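Local coordinates for protein acetylene hydratase (Pelobacter acetylenicus, PDB 2E7Z) that catalyses the hydration of acetylene to acetaldehyde, using a tungsten-bis(molybdopterin guanine dinucleotide) cofactor and a [4Fe-4S] cluster, at residues V145-H150 / S366-P371. Sequence-based numbering, arbitrary orientation.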
# COMPACT_ATOMS: atom_id res chain seq x y z
N VAL A 145 -12.58 1.01 3.62
CA VAL A 145 -13.30 0.30 4.67
C VAL A 145 -13.47 1.19 5.91
O VAL A 145 -14.55 1.25 6.51
CB VAL A 145 -12.64 -1.04 5.03
CG1 VAL A 145 -13.44 -1.73 6.15
CG2 VAL A 145 -12.58 -1.97 3.82
N HIS A 146 -12.40 1.88 6.29
CA HIS A 146 -12.50 2.82 7.42
C HIS A 146 -13.53 3.89 7.14
O HIS A 146 -14.28 4.29 8.03
CB HIS A 146 -11.16 3.51 7.67
CG HIS A 146 -10.17 2.68 8.41
ND1 HIS A 146 -9.34 3.21 9.38
CD2 HIS A 146 -9.81 1.38 8.27
CE1 HIS A 146 -8.54 2.26 9.83
NE2 HIS A 146 -8.80 1.14 9.16
N ARG A 147 -13.60 4.35 5.90
CA ARG A 147 -14.51 5.42 5.55
C ARG A 147 -15.98 5.03 5.62
O ARG A 147 -16.82 5.79 6.13
CB ARG A 147 -14.16 5.97 4.20
CG ARG A 147 -12.94 6.84 4.31
CD ARG A 147 -12.67 7.48 3.03
NE ARG A 147 -13.68 8.47 2.69
CZ ARG A 147 -13.78 9.05 1.50
NH1 ARG A 147 -12.89 8.74 0.53
NH2 ARG A 147 -14.74 9.95 1.32
N VAL A 148 -16.31 3.83 5.17
CA VAL A 148 -17.71 3.40 5.32
C VAL A 148 -18.09 3.17 6.78
O VAL A 148 -19.27 3.25 7.16
CB VAL A 148 -18.07 2.16 4.47
CG1 VAL A 148 -17.75 2.41 3.00
CG2 VAL A 148 -17.39 0.88 4.98
N THR A 149 -17.08 2.88 7.61
CA THR A 149 -17.33 2.58 9.02
C THR A 149 -17.35 3.85 9.86
O THR A 149 -18.24 4.02 10.70
CB THR A 149 -16.29 1.59 9.59
OG1 THR A 149 -16.20 0.42 8.76
CG2 THR A 149 -16.67 1.17 11.01
N HIS A 150 -16.37 4.74 9.65
CA HIS A 150 -16.26 5.95 10.47
C HIS A 150 -15.70 7.14 9.72
O HIS A 150 -15.15 8.06 10.34
CB HIS A 150 -15.47 5.69 11.76
CG HIS A 150 -14.21 4.93 11.54
ND1 HIS A 150 -13.08 5.49 10.97
CD2 HIS A 150 -13.89 3.64 11.80
CE1 HIS A 150 -12.13 4.58 10.89
NE2 HIS A 150 -12.59 3.45 11.40
N SER A 366 -19.71 6.73 -3.43
CA SER A 366 -20.51 7.93 -3.63
C SER A 366 -21.40 8.28 -2.43
O SER A 366 -21.66 9.46 -2.20
CB SER A 366 -21.34 7.83 -4.90
OG SER A 366 -22.22 6.75 -4.79
N ALA A 367 -21.82 7.29 -1.66
CA ALA A 367 -22.63 7.59 -0.46
C ALA A 367 -21.84 8.40 0.58
O ALA A 367 -22.45 8.95 1.51
CB ALA A 367 -23.16 6.32 0.16
N LEU A 368 -20.52 8.50 0.42
CA LEU A 368 -19.70 9.29 1.34
C LEU A 368 -19.47 10.74 0.91
O LEU A 368 -18.88 11.52 1.66
CB LEU A 368 -18.37 8.61 1.62
CG LEU A 368 -18.44 7.15 2.08
CD1 LEU A 368 -17.07 6.61 2.19
CD2 LEU A 368 -19.16 7.00 3.43
N GLU A 369 -19.97 11.11 -0.27
CA GLU A 369 -19.77 12.46 -0.82
C GLU A 369 -20.34 13.56 0.08
O GLU A 369 -19.62 14.43 0.55
CB GLU A 369 -20.34 12.57 -2.23
CG GLU A 369 -19.47 11.84 -3.26
CD GLU A 369 -20.17 11.60 -4.59
OE1 GLU A 369 -21.20 12.25 -4.85
OE2 GLU A 369 -19.67 10.74 -5.38
N GLU A 370 -21.64 13.50 0.32
CA GLU A 370 -22.29 14.52 1.14
C GLU A 370 -21.74 14.55 2.57
O GLU A 370 -21.49 15.63 3.11
CB GLU A 370 -23.82 14.35 1.11
CG GLU A 370 -24.42 14.53 -0.28
CD GLU A 370 -23.94 15.79 -0.99
OE1 GLU A 370 -24.21 16.90 -0.47
OE2 GLU A 370 -23.28 15.67 -2.06
N PRO A 371 -21.58 13.37 3.20
CA PRO A 371 -20.97 13.31 4.53
C PRO A 371 -19.56 13.91 4.59
O PRO A 371 -19.22 14.62 5.55
CB PRO A 371 -20.94 11.82 4.83
CG PRO A 371 -22.11 11.27 4.04
CD PRO A 371 -22.10 12.05 2.77
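The guanidinium of Arg147 has one methyl of Leu368 over a face: CD1 of Leu368 sits 3.9 Å from NE of Arg147. CB of Leu368 comes to 3.9 Å from NH2 of Arg147, on the same side of the plane but beyond the rim of the group. In the His150 ring, the carbonyl O of His146 stands 3.4 Å above the plane, over the ring centre, and Phe317 meets this ring edge-to-face. The Leu368 methyl also packs against the root of the arginine, with CD1 of Leu368 3.6 Å from CB of Arg147. It can meet both ends because the arginine chain bends at chi3 (69°). CD2 of Leu368 turns to the backbone, 3.8 Å from the carbonyl O of Arg147. Val148 adds a looser apolar touch, its CG1 4.3 Å from CD1 of Leu368. NH2 of Arg147 makes a weak hydrogen bond with OG of Ser372, which also bonds to the carbonyl O of Leu368. Replacing Arg147 by an alanine removes the guanidinium, which would probably leave methyl CD1 of Leu368 without its flat cover and Ser372 without this weak partner. This buried packing, away from the cofactor sites, joins two consecutive residues late in helix 140-150 to Leu368, just ahead of helix 369-376. Helix 564-569 touches Val148, helix 300-314 packs on Val145 and His146, and Thr149 bonds through its backbone to Glu560 of strand 559-560.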